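Local coordinates for protein ATPase associated with various cellular activities, AAA_5 (Staphylothermus marinus, PDB 6N0S) that forms the N-terminal EVE-like domain of the restriction protein McrB, resembling PUA-like RNA-binding domains, while the whole protein probably binds and hydrolyses ATP, at residues Val14-Trp19 against Tyr165-Arg170; Trp32-Lys37 against Arg122-Ser127; Ile57-Gly62 against Gly75-Ser80; Pro93-Val98 against Asp130-Phe135. All blocks are in the same frame, centred on the assembly; numbering follows the deposited sequence.

How the contacts relate
Following the chain from the N terminus, strand 12-17 opens contact 1, which closes only when strand 166-169 returns beside it near the C terminus; the other three contacts all fall within that span. Contact 2 starts next, on strand 30-34, and closes at the end of helix 110-124. Contact 3 is a short hairpin lying wholly between the two segments of contact 2. Contact 4 runs from helix 92-105 to strand 132-136; it follows contact 3 in series but crosses contact 2, since their segments alternate. Contacts 1 and 3 share the five-stranded mixed sheet, whereas contacts 2 and 4 meet on the three-stranded sheet and pack helices against it.

Contact 1: Val14-Trp19 against Tyr165-Arg170; sequences VEINNW and YLVPIR
Val14 and Val167 form an antiparallel hydrogen-bonded pair: Val14 N reaches Val167 O at 2.7 Å, and Val167 N returns to Val14 O at 2.9 Å. Ile16 N then donates to Tyr165 O at 2.8 Å, the N-H pointing almost straight at the oxygen (174°). Glu15 and Leu166 make the non-hydrogen-bonded pair between them, and the N-to-C directions of strands 14-17 and 166-169 lie 143° apart. Strand 166-169 thereby becomes an outermost strand of the mixed five-stranded sheet of the EVE-like domain, a fold related to PUA domains. Branched aliphatics suit the buried face carrying Val14 and Val167: Val14 CG2 touches Ile169 CG2 at 3.8 Å, while Ile16 CD1 approaches Val167 CG2 crosswise. The face of Glu15 and Leu166 is mixed: Leu166 CD2 packs on Glu15 CB and over a face of the Tyr165 ring. Glu15 lies alongside Tyr165, its CG 3.4 Å from Tyr165 CE1, and its extended chain carries the carboxylate to the phenol. Tyr165 OH donates to the anti lone pair of Glu15 OE2 at 2.7 Å and also bonds Trp32 N. Glu15 OE1 takes Asn17 ND2 from above the carboxylate plane and also bonds His59 ND1, so partners at both oxygens restrain the buried carboxylate.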
loop_
_atom_site.group_PDB
_atom_site.type_symbol
_atom_site.label_atom_id
_atom_site.label_comp_id
_atom_site.label_asym_id
_atom_site.label_seq_id
_atom_site.Cartn_x
_atom_site.Cartn_y
_atom_site.Cartn_z
ATOM N N VAL A 14 -4.631 -5.413 -1.888
ATOM C CA VAL A 14 -3.912 -4.652 -2.920
ATOM C C VAL A 14 -3.658 -3.240 -2.416
ATOM O O VAL A 14 -4.557 -2.594 -1.886
ATOM C CB VAL A 14 -4.690 -4.594 -4.241
ATOM C CG1 VAL A 14 -4.023 -3.637 -5.240
ATOM C CG2 VAL A 14 -4.801 -5.984 -4.871
ATOM N N GLU A 15 -2.441 -2.774 -2.578
ATOM C CA GLU A 15 -2.087 -1.379 -2.349
ATOM C C GLU A 15 -2.168 -0.651 -3.689
ATOM O O GLU A 15 -1.478 -1.028 -4.649
ATOM C CB GLU A 15 -0.672 -1.260 -1.764
ATOM C CG GLU A 15 -0.263 0.183 -1.429
ATOM C CD GLU A 15 1.245 0.439 -1.318
ATOM O OE1 GLU A 15 2.033 -0.110 -2.108
ATOM O OE2 GLU A 15 1.640 1.209 -0.423
ATOM N N ILE A 16 -2.968 0.415 -3.736
ATOM C CA ILE A 16 -3.179 1.207 -4.941
ATOM C C ILE A 16 -2.333 2.489 -4.877
ATOM O O ILE A 16 -2.469 3.290 -3.946
ATOM C CB ILE A 16 -4.671 1.517 -5.111
ATOM C CG1 ILE A 16 -5.445 0.205 -5.255
ATOM C CG2 ILE A 16 -4.893 2.373 -6.362
ATOM C CD1 ILE A 16 -6.830 0.354 -4.976
ATOM N N ASN A 17 -1.440 2.659 -5.843
ATOM C CA ASN A 17 -0.549 3.823 -5.975
ATOM C C ASN A 17 -1.012 4.589 -7.220
ATOM O O ASN A 17 -0.632 4.267 -8.345
ATOM C CB ASN A 17 0.896 3.368 -6.076
ATOM C CG ASN A 17 1.368 2.628 -4.825
ATOM O OD1 ASN A 17 1.794 3.247 -3.868
ATOM N ND2 ASN A 17 1.283 1.293 -4.838
ATOM N N ASN A 18 -1.913 5.548 -7.013
ATOM C CA ASN A 18 -2.621 6.227 -8.091
ATOM C C ASN A 18 -2.142 7.645 -8.364
ATOM O O ASN A 18 -2.700 8.308 -9.239
ATOM C CB ASN A 18 -4.108 6.299 -7.754
ATOM C CG ASN A 18 -4.968 5.671 -8.811
ATOM O OD1 ASN A 18 -4.681 4.574 -9.304
ATOM N ND2 ASN A 18 -6.030 6.374 -9.190
ATOM N N TRP A 19 -1.185 8.153 -7.611
ATOM C CA TRP A 19 -0.798 9.550 -7.693
ATOM C C TRP A 19 0.573 9.646 -8.339
ATOM O O TRP A 19 1.343 8.682 -8.344
ATOM C CB TRP A 19 -0.815 10.201 -6.298
ATOM C CG TRP A 19 -2.197 10.123 -5.631
ATOM C CD1 TRP A 19 -2.641 9.149 -4.760
ATOM C CD2 TRP A 19 -3.307 11.034 -5.799
ATOM N NE1 TRP A 19 -3.945 9.406 -4.385
ATOM C CE2 TRP A 19 -4.379 10.546 -5.007
ATOM C CE3 TRP A 19 -3.499 12.209 -6.536
ATOM C CZ2 TRP A 19 -5.600 11.197 -4.922
ATOM C CZ3 TRP A 19 -4.721 12.861 -6.449
ATOM C CH2 TRP A 19 -5.761 12.350 -5.653
ATOM N N TYR A 165 -6.958 3.321 -1.169
ATOM C CA TYR A 165 -5.540 3.044 -1.012
ATOM C C TYR A 165 -5.269 1.560 -0.799
ATOM O O TYR A 165 -4.379 1.000 -1.432
ATOM C CB TYR A 165 -4.959 3.876 0.161
ATOM C CG TYR A 165 -3.513 3.531 0.515
ATOM C CD1 TYR A 165 -2.518 3.498 -0.446
ATOM C CD2 TYR A 165 -3.161 3.226 1.823
ATOM C CE1 TYR A 165 -1.228 3.171 -0.116
ATOM C CE2 TYR A 165 -1.881 2.890 2.155
ATOM C CZ TYR A 165 -0.915 2.869 1.184
ATOM O OH TYR A 165 0.372 2.526 1.509
ATOM N N LEU A 166 -6.018 0.898 0.071
ATOM C CA LEU A 166 -5.888 -0.538 0.296
ATOM C C LEU A 166 -7.229 -1.216 0.074
ATOM O O LEU A 166 -8.232 -0.799 0.661
ATOM C CB LEU A 166 -5.406 -0.824 1.708
ATOM C CG LEU A 166 -4.053 -0.234 2.041
ATOM C CD1 LEU A 166 -3.793 -0.215 3.563
ATOM C CD2 LEU A 166 -3.012 -1.046 1.313
ATOM N N VAL A 167 -7.252 -2.240 -0.780
ATOM C CA VAL A 167 -8.502 -2.959 -1.014
ATOM C C VAL A 167 -8.295 -4.460 -0.834
ATOM O O VAL A 167 -7.228 -4.995 -1.182
ATOM C CB VAL A 167 -9.070 -2.652 -2.413
ATOM C CG1 VAL A 167 -9.486 -1.160 -2.515
ATOM C CG2 VAL A 167 -8.045 -2.997 -3.484
ATOM N N PRO A 168 -9.295 -5.159 -0.311
ATOM C CA PRO A 168 -9.228 -6.611 -0.150
ATOM C C PRO A 168 -9.507 -7.297 -1.470
ATOM O O PRO A 168 -10.306 -6.813 -2.269
ATOM C CB PRO A 168 -10.364 -6.876 0.860
ATOM C CG PRO A 168 -11.378 -5.885 0.471
ATOM C CD PRO A 168 -10.636 -4.651 0.029
ATOM N N ILE A 169 -8.854 -8.446 -1.693
ATOM C CA ILE A 169 -9.186 -9.315 -2.821
ATOM C C ILE A 169 -9.356 -10.764 -2.349
ATOM O O ILE A 169 -8.906 -11.173 -1.273
ATOM C CB ILE A 169 -8.132 -9.232 -3.979
ATOM C CG1 ILE A 169 -6.746 -9.668 -3.511
ATOM C CG2 ILE A 169 -8.078 -7.831 -4.527
ATOM C CD1 ILE A 169 -5.636 -9.826 -4.676
ATOM N N ARG A 170 -10.013 -11.542 -3.163
ATOM C CA ARG A 170 -10.283 -12.920 -2.759
ATOM C C ARG A 170 -9.039 -13.789 -2.938
ATOM O O ARG A 170 -8.121 -13.416 -3.678
ATOM C CB ARG A 170 -11.406 -13.484 -3.598
ATOM C CG ARG A 170 -12.724 -12.700 -3.476
ATOM C CD ARG A 170 -13.739 -13.198 -4.523
ATOM N NE ARG A 170 -13.284 -12.781 -5.851
ATOM C CZ ARG A 170 -13.728 -13.269 -7.009
ATOM N NH1 ARG A 170 -14.676 -14.213 -7.027
ATOM N NH2 ARG A 170 -13.218 -12.793 -8.155
#

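Contact 2: Trp32-Lys37 against Arg122-Ser127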
loop_
_atom_site.group_PDB
_atom_site.type_symbol
_atom_site.label_atom_id
_atom_site.label_comp_id
_atom_site.label_asym_id
_atom_site.label_seq_id
_atom_site.Cartn_x
_atom_site.Cartn_y
_atom_site.Cartn_z
ATOM N N TRP A 32 1.236 3.118 4.398
ATOM C CA TRP A 32 0.998 4.199 5.338
ATOM C C TRP A 32 0.001 5.155 4.718
ATOM O O TRP A 32 -0.166 5.197 3.499
ATOM C CB TRP A 32 2.321 4.897 5.684
ATOM C CG TRP A 32 2.882 5.724 4.586
ATOM C CD1 TRP A 32 3.740 5.319 3.605
ATOM C CD2 TRP A 32 2.641 7.103 4.365
ATOM N NE1 TRP A 32 4.044 6.365 2.779
ATOM C CE2 TRP A 32 3.376 7.477 3.225
ATOM C CE3 TRP A 32 1.857 8.062 5.015
ATOM C CZ2 TRP A 32 3.364 8.772 2.721
ATOM C CZ3 TRP A 32 1.836 9.340 4.518
ATOM C CH2 TRP A 32 2.588 9.695 3.378
ATOM N N GLY A 33 -0.663 5.910 5.571
ATOM C CA GLY A 33 -1.694 6.814 5.112
ATOM C C GLY A 33 -2.326 7.520 6.291
ATOM O O GLY A 33 -2.067 7.202 7.454
HETATM N N MSE A 34 -3.183 8.476 5.966
HETATM C CA MSE A 34 -3.882 9.235 6.966
HETATM C C MSE A 34 -5.140 8.489 7.345
HETATM O O MSE A 34 -5.936 8.166 6.484
HETATM C CB MSE A 34 -4.241 10.626 6.439
HETATM C CG MSE A 34 -4.967 11.513 7.462
HETATM SE SE MSE A 34 -5.393 13.301 6.697
HETATM C CE MSE A 34 -3.731 13.716 6.104
ATOM N N ILE A 35 -5.308 8.262 8.647
ATOM C CA ILE A 35 -6.329 7.352 9.134
ATOM C C ILE A 35 -7.712 7.832 8.702
ATOM O O ILE A 35 -8.462 7.087 8.066
ATOM C CB ILE A 35 -6.197 7.196 10.658
ATOM C CG1 ILE A 35 -4.920 6.416 10.969
ATOM C CG2 ILE A 35 -7.422 6.495 11.267
ATOM C CD1 ILE A 35 -4.553 6.296 12.457
ATOM N N LYS A 36 -8.039 9.107 8.960
ATOM C CA LYS A 36 -9.382 9.609 8.655
ATOM C C LYS A 36 -9.687 9.608 7.163
ATOM O O LYS A 36 -10.858 9.698 6.782
ATOM C CB LYS A 36 -9.577 11.026 9.215
ATOM C CG LYS A 36 -8.820 12.123 8.467
ATOM C CD LYS A 36 -8.886 13.490 9.165
ATOM C CE LYS A 36 -8.792 14.656 8.147
ATOM N NZ LYS A 36 -8.962 16.013 8.754
ATOM N N LYS A 37 -8.685 9.461 6.311
ATOM C CA LYS A 37 -8.937 9.300 4.885
ATOM C C LYS A 37 -9.186 7.850 4.467
ATOM O O LYS A 37 -9.714 7.627 3.376
ATOM C CB LYS A 37 -7.764 9.830 4.060
ATOM C CG LYS A 37 -7.553 11.331 4.145
ATOM C CD LYS A 37 -8.324 12.079 3.036
ATOM C CE LYS A 37 -8.167 13.606 3.114
ATOM N NZ LYS A 37 -6.763 14.062 2.839
ATOM N N ARG A 122 1.241 17.858 -1.259
ATOM C CA ARG A 122 0.322 18.531 -2.173
ATOM C C ARG A 122 -1.085 17.953 -2.087
ATOM O O ARG A 122 -2.078 18.677 -2.219
ATOM C CB ARG A 122 0.804 18.392 -3.615
ATOM C CG ARG A 122 1.980 19.229 -3.986
ATOM C CD ARG A 122 2.223 19.111 -5.453
ATOM N NE ARG A 122 1.146 19.758 -6.191
ATOM C CZ ARG A 122 1.039 21.075 -6.367
ATOM N NH1 ARG A 122 1.955 21.915 -5.867
ATOM N NH2 ARG A 122 0.013 21.550 -7.055
ATOM N N ILE A 123 -1.192 16.640 -1.896
ATOM C CA ILE A 123 -2.452 15.944 -2.088
ATOM C C ILE A 123 -3.222 15.762 -0.785
ATOM O O ILE A 123 -4.447 15.912 -0.764
ATOM C CB ILE A 123 -2.160 14.603 -2.792
ATOM C CG1 ILE A 123 -1.771 14.905 -4.231
ATOM C CG2 ILE A 123 -3.378 13.673 -2.788
ATOM C CD1 ILE A 123 -1.081 13.799 -4.877
ATOM N N ILE A 124 -2.554 15.432 0.318
ATOM C CA ILE A 124 -3.280 15.098 1.541
ATOM C C ILE A 124 -3.366 16.235 2.557
ATOM O O ILE A 124 -4.269 16.208 3.412
ATOM C CB ILE A 124 -2.712 13.833 2.225
ATOM C CG1 ILE A 124 -1.256 13.992 2.623
ATOM C CG2 ILE A 124 -2.887 12.631 1.323
ATOM C CD1 ILE A 124 -0.725 12.802 3.385
ATOM N N ARG A 125 -2.477 17.218 2.494
ATOM C CA ARG A 125 -2.529 18.418 3.334
ATOM C C ARG A 125 -2.809 18.106 4.802
ATOM O O ARG A 125 -3.885 18.416 5.313
ATOM C CB ARG A 125 -3.574 19.387 2.781
ATOM C CG ARG A 125 -3.350 19.690 1.291
ATOM C CD ARG A 125 -4.413 20.583 0.686
ATOM N NE ARG A 125 -5.697 19.902 0.535
ATOM C CZ ARG A 125 -5.993 19.051 -0.445
ATOM N NH1 ARG A 125 -5.103 18.763 -1.389
ATOM N NH2 ARG A 125 -7.183 18.479 -0.486
ATOM N N PRO A 126 -1.856 17.528 5.520
ATOM C CA PRO A 126 -2.086 17.212 6.924
ATOM C C PRO A 126 -2.224 18.467 7.766
ATOM O O PRO A 126 -1.738 19.541 7.423
ATOM C CB PRO A 126 -0.830 16.430 7.326
ATOM C CG PRO A 126 -0.171 16.063 6.049
ATOM C CD PRO A 126 -0.497 17.163 5.106
ATOM N N SER A 127 -2.889 18.299 8.894
ATOM C CA SER A 127 -2.918 19.277 9.959
ATOM C C SER A 127 -2.191 18.699 11.163
ATOM O O SER A 127 -1.859 17.509 11.203
ATOM C CB SER A 127 -4.357 19.635 10.317
ATOM O OG SER A 127 -4.963 18.598 11.081
HETATM O O HOH W 1 -6.817 14.652 0.214
#
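Met34, a selenomethionine, reaches from its strand to Ile124 and Pro126 at the end of helix 110-124. Met34 CB lies over one face of the Phe132 ring, toward its rim, 3.7 Å from Phe132 CE2. CG, anti to the backbone N (chi1 -179°), carries the chain outward, and Met34 SE passes the carboxylate, 3.6 Å from Asp130 OD2. The bend at chi3 puts Met34 CE 3.7 Å from Ile124 O and 3.9 Å from Pro126 CA, with Ile124 CB next. A long, flexible chain suits this place, reaching from strand to helix end with an apolar tip that can follow the surface there. Ile124 CD1 comes loosely and obliquely to the Trp32 indole, whose NE1 is held by Tyr116. Lys37 NZ donates to a water 2.7 Å away, which donates to Ile123 O at 2.9 Å, placing a cation near the helix's carbonyl end. The arrangement is that of a helix C terminus, ended by positive-phi Arg125, packed on an outer strand of the antiparallel sheet in this EVE-like domain.

Contact 3: Ile57-Gly62 against Gly75-Ser80; sequences IIHYIG and GESVLS
The imidazole of His59 turns its edge to the neighbouring strand, where Ser77 OG lies near the ring plane, 2.9 Å from His59 NE2 in a nearly straight hydrogen bond. Ser77 CB and Glu76 CA also sit at this edge, as does Gly75 O, 3.7 Å from His59 CD2. One face carries Ile57 CG2, 3.7 Å above the plane and towards the rim, and the ring of Tyr140 meets the imidazole steeply. Histidine suits the place because both nitrogens are used: ND1 is bonded to Glu15 on the adjoining strand. Ser77 OG occupies the position between its backbone N and carbonyl carbon (chi1 62°), which sets it within reach of the ring. Beneath these side chains, Ile57 N bonds Ser77 O at 2.9 Å, Ser77 N returns to Ile57 O at 2.8 Å, and His59 N reaches Gly75 O. Ile57 CG1 adds an apolar touch on Leu79 CB. Together they form an antiparallel beta hairpin within the five-stranded sheet of the PUA-like fold, crossed by a buried Glu-His-Ser hydrogen-bonded chain.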
loop_
_atom_site.group_PDB
_atom_site.type_symbol
_atom_site.label_atom_id
_atom_site.label_comp_id
_atom_site.label_asym_id
_atom_site.label_seq_id
_atom_site.Cartn_x
_atom_site.Cartn_y
_atom_site.Cartn_z
ATOM N N ILE A 57 0.403 -8.845 0.165
ATOM C CA ILE A 57 0.082 -7.552 -0.429
ATOM C C ILE A 57 0.564 -7.542 -1.865
ATOM O O ILE A 57 1.759 -7.740 -2.138
ATOM C CB ILE A 57 0.723 -6.399 0.358
ATOM C CG1 ILE A 57 0.408 -6.512 1.845
ATOM C CG2 ILE A 57 0.293 -5.038 -0.217
ATOM C CD1 ILE A 57 -1.008 -6.413 2.225
ATOM N N ILE A 58 -0.339 -7.325 -2.782
ATOM C CA ILE A 58 0.026 -7.058 -4.167
ATOM C C ILE A 58 0.013 -5.553 -4.399
ATOM O O ILE A 58 -0.905 -4.851 -3.968
ATOM C CB ILE A 58 -0.922 -7.779 -5.126
ATOM C CG1 ILE A 58 -0.773 -9.300 -4.964
ATOM C CG2 ILE A 58 -0.625 -7.360 -6.526
ATOM C CD1 ILE A 58 -1.728 -10.061 -5.896
ATOM N N HIS A 59 1.028 -5.056 -5.096
ATOM C CA HIS A 59 1.246 -3.623 -5.297
ATOM C C HIS A 59 0.823 -3.233 -6.710
ATOM O O HIS A 59 1.330 -3.782 -7.701
ATOM C CB HIS A 59 2.713 -3.259 -5.028
ATOM C CG HIS A 59 3.130 -3.538 -3.613
ATOM N ND1 HIS A 59 2.907 -2.648 -2.587
ATOM C CD2 HIS A 59 3.697 -4.631 -3.045
ATOM C CE1 HIS A 59 3.337 -3.171 -1.449
ATOM N NE2 HIS A 59 3.807 -4.381 -1.699
ATOM N N TYR A 60 -0.119 -2.305 -6.790
ATOM C CA TYR A 60 -0.694 -1.840 -8.046
ATOM C C TYR A 60 -0.318 -0.380 -8.277
ATOM O O TYR A 60 -0.294 0.429 -7.339
ATOM C CB TYR A 60 -2.234 -1.988 -7.994
ATOM C CG TYR A 60 -2.976 -1.347 -9.143
ATOM C CD1 TYR A 60 -3.127 -2.007 -10.350
ATOM C CD2 TYR A 60 -3.535 -0.094 -9.015
ATOM C CE1 TYR A 60 -3.818 -1.441 -11.394
ATOM C CE2 TYR A 60 -4.231 0.483 -10.053
ATOM C CZ TYR A 60 -4.352 -0.189 -11.246
ATOM O OH TYR A 60 -5.025 0.389 -12.290
ATOM N N ILE A 61 -0.111 -0.041 -9.543
ATOM C CA ILE A 61 0.313 1.275 -9.972
ATOM C C ILE A 61 -0.767 1.811 -10.894
ATOM O O ILE A 61 -1.082 1.177 -11.903
ATOM C CB ILE A 61 1.664 1.191 -10.710
ATOM C CG1 ILE A 61 2.691 0.427 -9.876
ATOM C CG2 ILE A 61 2.166 2.524 -11.035
ATOM C CD1 ILE A 61 3.098 1.074 -8.581
ATOM N N GLY A 62 -1.338 2.969 -10.560
ATOM C CA GLY A 62 -2.278 3.619 -11.463
ATOM C C GLY A 62 -1.574 4.285 -12.652
ATOM O O GLY A 62 -0.364 4.488 -12.669
ATOM N N GLY A 75 4.400 -6.218 -8.186
ATOM C CA GLY A 75 5.062 -7.144 -7.283
ATOM C C GLY A 75 4.209 -7.391 -6.067
ATOM O O GLY A 75 3.084 -6.879 -5.961
ATOM N N GLU A 76 4.763 -8.158 -5.130
ATOM C CA GLU A 76 4.028 -8.446 -3.911
ATOM C C GLU A 76 4.973 -8.553 -2.733
ATOM O O GLU A 76 6.180 -8.703 -2.894
ATOM C CB GLU A 76 3.193 -9.725 -4.065
ATOM C CG GLU A 76 3.948 -10.956 -4.535
ATOM C CD GLU A 76 3.050 -12.178 -4.518
ATOM O OE1 GLU A 76 2.905 -12.771 -3.418
ATOM O OE2 GLU A 76 2.464 -12.486 -5.583
ATOM N N SER A 77 4.406 -8.432 -1.539
ATOM C CA SER A 77 5.163 -8.464 -0.300
ATOM C C SER A 77 4.303 -9.094 0.782
ATOM O O SER A 77 3.171 -9.516 0.534
ATOM C CB SER A 77 5.611 -7.063 0.118
ATOM O OG SER A 77 4.480 -6.269 0.338
ATOM N N VAL A 78 4.814 -9.070 2.007
ATOM C CA VAL A 78 4.202 -9.747 3.143
ATOM C C VAL A 78 4.082 -8.746 4.285
ATOM O O VAL A 78 5.023 -7.998 4.573
ATOM C CB VAL A 78 5.029 -10.983 3.577
ATOM C CG1 VAL A 78 4.449 -11.619 4.808
ATOM C CG2 VAL A 78 5.064 -12.019 2.465
ATOM N N LEU A 79 2.916 -8.715 4.912
ATOM C CA LEU A 79 2.651 -7.884 6.080
ATOM C C LEU A 79 2.425 -8.816 7.271
ATOM O O LEU A 79 1.370 -9.450 7.372
ATOM C CB LEU A 79 1.436 -6.994 5.814
ATOM C CG LEU A 79 0.791 -6.290 7.003
ATOM C CD1 LEU A 79 1.763 -5.592 7.766
ATOM C CD2 LEU A 79 -0.271 -5.292 6.537
ATOM N N SER A 80 3.399 -8.880 8.176
ATOM C CA SER A 80 3.431 -9.885 9.234
ATOM C C SER A 80 3.339 -9.229 10.600
ATOM O O SER A 80 3.826 -8.118 10.805
ATOM C CB SER A 80 4.712 -10.713 9.190
ATOM O OG SER A 80 5.783 -9.997 9.792
#

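Contact 4: Pro93-Val98 against Asp130-Phe135; sequences PEIKKV and DRFFLF
Val98, which packs on Leu134, is held in its helix by the bond from Val98 N to Glu94 O, 3.1 Å long; no hydrogen bond passes between the two segments. Helix 93-98 runs nearly along strand 132-135, the short axes 22° apart and 9.5 Å at closest approach. Ile95 carries most of the contact. Because its CG1 is anti to the backbone N (chi1 -162°), the long branch reaches the strand, and CD1 settles 3.8 Å from Phe132 CB, 4.0 Å from Leu134 CB and 3.6 Å from Phe133 O. The short branch, CG2, stays back and comes obliquely to the Phe132 ring. Val98 CG1 meets Leu134 CD2 at 3.7 Å one helical turn further on. Alternation along the strand explains the choice of residues: Phe132 and Leu134 face the helix, whereas Phe133 points away and stacks on Tyr42. Trp32 and Tyr90 also touch Ile95, so both flanking strands of the three-stranded sheet contribute to its surroundings. At the more exposed border, Glu94 OE1 lies 4.5 Å from Arg131 NH2, too far for a salt bridge; it accepts from Ser91 N just before the helix, one half of a capping box. Methyl groups meeting beta-methylenes and a leucine methyl do most of the joining, which implies that helix and sheet are held mainly by burial of apolar surface; any attraction between Glu94 and Arg131 would be weak.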
loop_
_atom_site.group_PDB
_atom_site.type_symbol
_atom_site.label_atom_id
_atom_site.label_comp_id
_atom_site.label_asym_id
_atom_site.label_seq_id
_atom_site.Cartn_x
_atom_site.Cartn_y
_atom_site.Cartn_z
ATOM N N PRO A 93 4.861 15.050 10.824
ATOM C CA PRO A 93 6.318 15.181 10.949
ATOM C C PRO A 93 6.958 13.909 11.458
ATOM O O PRO A 93 8.033 13.533 10.990
ATOM C CB PRO A 93 6.485 16.375 11.902
ATOM C CG PRO A 93 5.182 17.110 11.840
ATOM C CD PRO A 93 4.137 16.073 11.604
ATOM N N GLU A 94 6.294 13.200 12.368
ATOM C CA GLU A 94 6.859 11.976 12.930
ATOM C C GLU A 94 6.973 10.888 11.868
ATOM O O GLU A 94 7.988 10.198 11.776
ATOM C CB GLU A 94 5.974 11.471 14.084
ATOM C CG GLU A 94 6.003 12.292 15.347
ATOM C CD GLU A 94 4.824 11.966 16.288
ATOM O OE1 GLU A 94 4.063 10.996 16.046
ATOM O OE2 GLU A 94 4.652 12.707 17.271
ATOM N N ILE A 95 5.906 10.664 11.095
ATOM C CA ILE A 95 5.979 9.544 10.161
ATOM C C ILE A 95 6.924 9.869 9.006
ATOM O O ILE A 95 7.592 8.977 8.491
ATOM C CB ILE A 95 4.577 9.133 9.672
ATOM C CG1 ILE A 95 4.634 7.721 9.065
ATOM C CG2 ILE A 95 4.011 10.123 8.665
ATOM C CD1 ILE A 95 3.303 7.142 8.780
ATOM N N LYS A 96 6.984 11.132 8.573
ATOM C CA LYS A 96 8.003 11.574 7.593
ATOM C C LYS A 96 9.407 11.156 7.993
ATOM O O LYS A 96 10.226 10.762 7.155
ATOM C CB LYS A 96 8.042 13.087 7.498
ATOM C CG LYS A 96 7.097 13.749 6.642
ATOM C CD LYS A 96 7.270 15.234 6.945
ATOM C CE LYS A 96 7.548 16.028 5.683
ATOM N NZ LYS A 96 8.933 15.825 5.226
ATOM N N LYS A 97 9.731 11.352 9.266
ATOM C CA LYS A 97 11.065 11.060 9.747
ATOM C C LYS A 97 11.301 9.557 9.798
ATOM O O LYS A 97 12.389 9.079 9.477
ATOM C CB LYS A 97 11.230 11.736 11.115
ATOM C CG LYS A 97 12.563 11.580 11.774
ATOM C CD LYS A 97 12.600 12.367 13.092
ATOM C CE LYS A 97 13.940 12.216 13.806
ATOM N NZ LYS A 97 15.043 12.977 13.095
ATOM N N VAL A 98 10.284 8.784 10.167
ATOM C CA VAL A 98 10.422 7.326 10.173
ATOM C C VAL A 98 10.568 6.793 8.755
ATOM O O VAL A 98 11.393 5.909 8.482
ATOM C CB VAL A 98 9.213 6.690 10.880
ATOM C CG1 VAL A 98 9.227 5.188 10.680
ATOM C CG2 VAL A 98 9.184 7.076 12.359
ATOM N N ASP A 130 -3.884 15.611 12.554
ATOM C CA ASP A 130 -4.117 14.425 11.735
ATOM C C ASP A 130 -3.166 13.312 12.145
ATOM O O ASP A 130 -1.985 13.549 12.402
ATOM C CB ASP A 130 -3.941 14.748 10.252
ATOM C CG ASP A 130 -5.024 15.670 9.712
ATOM O OD1 ASP A 130 -6.065 15.802 10.372
ATOM O OD2 ASP A 130 -4.840 16.251 8.618
ATOM N N ARG A 131 -3.689 12.093 12.196
ATOM C CA ARG A 131 -2.950 10.904 12.580
ATOM C C ARG A 131 -2.776 9.967 11.395
ATOM O O ARG A 131 -3.629 9.897 10.502
ATOM C CB ARG A 131 -3.678 10.126 13.679
ATOM C CG ARG A 131 -4.281 10.980 14.782
ATOM C CD ARG A 131 -3.189 11.714 15.526
ATOM N NE ARG A 131 -2.264 10.754 16.128
ATOM C CZ ARG A 131 -1.023 11.035 16.501
ATOM N NH1 ARG A 131 -0.526 12.252 16.324
ATOM N NH2 ARG A 131 -0.271 10.086 17.031
ATOM N N PHE A 132 -1.724 9.167 11.471
ATOM C CA PHE A 132 -1.226 8.355 10.368
ATOM C C PHE A 132 -0.973 6.937 10.852
ATOM O O PHE A 132 -0.538 6.737 11.985
ATOM C CB PHE A 132 0.078 8.968 9.791
ATOM C CG PHE A 132 -0.155 10.209 9.027
ATOM C CD1 PHE A 132 -0.225 11.438 9.666
ATOM C CD2 PHE A 132 -0.349 10.150 7.673
ATOM C CE1 PHE A 132 -0.509 12.576 8.959
ATOM C CE2 PHE A 132 -0.607 11.308 6.947
ATOM C CZ PHE A 132 -0.700 12.509 7.590
ATOM N N PHE A 133 -1.264 5.957 10.001
ATOM C CA PHE A 133 -0.914 4.569 10.257
ATOM C C PHE A 133 0.321 4.186 9.450
ATOM O O PHE A 133 0.621 4.787 8.409
ATOM C CB PHE A 133 -2.088 3.612 9.940
ATOM C CG PHE A 133 -2.468 3.531 8.483
ATOM C CD1 PHE A 133 -1.817 2.667 7.622
ATOM C CD2 PHE A 133 -3.506 4.287 7.988
ATOM C CE1 PHE A 133 -2.199 2.574 6.286
ATOM C CE2 PHE A 133 -3.881 4.203 6.655
ATOM C CZ PHE A 133 -3.226 3.345 5.812
ATOM N N LEU A 134 1.030 3.158 9.948
ATOM C CA LEU A 134 2.229 2.635 9.312
ATOM C C LEU A 134 2.329 1.141 9.549
ATOM O O LEU A 134 2.325 0.697 10.693
ATOM C CB LEU A 134 3.474 3.314 9.872
ATOM C CG LEU A 134 4.840 2.827 9.388
ATOM C CD1 LEU A 134 4.954 2.943 7.918
ATOM C CD2 LEU A 134 5.877 3.666 10.067
ATOM N N PHE A 135 2.471 0.389 8.477
ATOM C CA PHE A 135 2.804 -1.022 8.537
ATOM C C PHE A 135 4.150 -1.233 7.860
ATOM O O PHE A 135 4.379 -0.746 6.742
ATOM C CB PHE A 135 1.742 -1.882 7.843
ATOM C CG PHE A 135 0.398 -1.857 8.521
ATOM C CD1 PHE A 135 0.192 -2.545 9.703
ATOM C CD2 PHE A 135 -0.648 -1.151 7.983
ATOM C CE1 PHE A 135 -1.033 -2.554 10.324
ATOM C CE2 PHE A 135 -1.875 -1.145 8.615
ATOM C CZ PHE A 135 -2.059 -1.858 9.796
#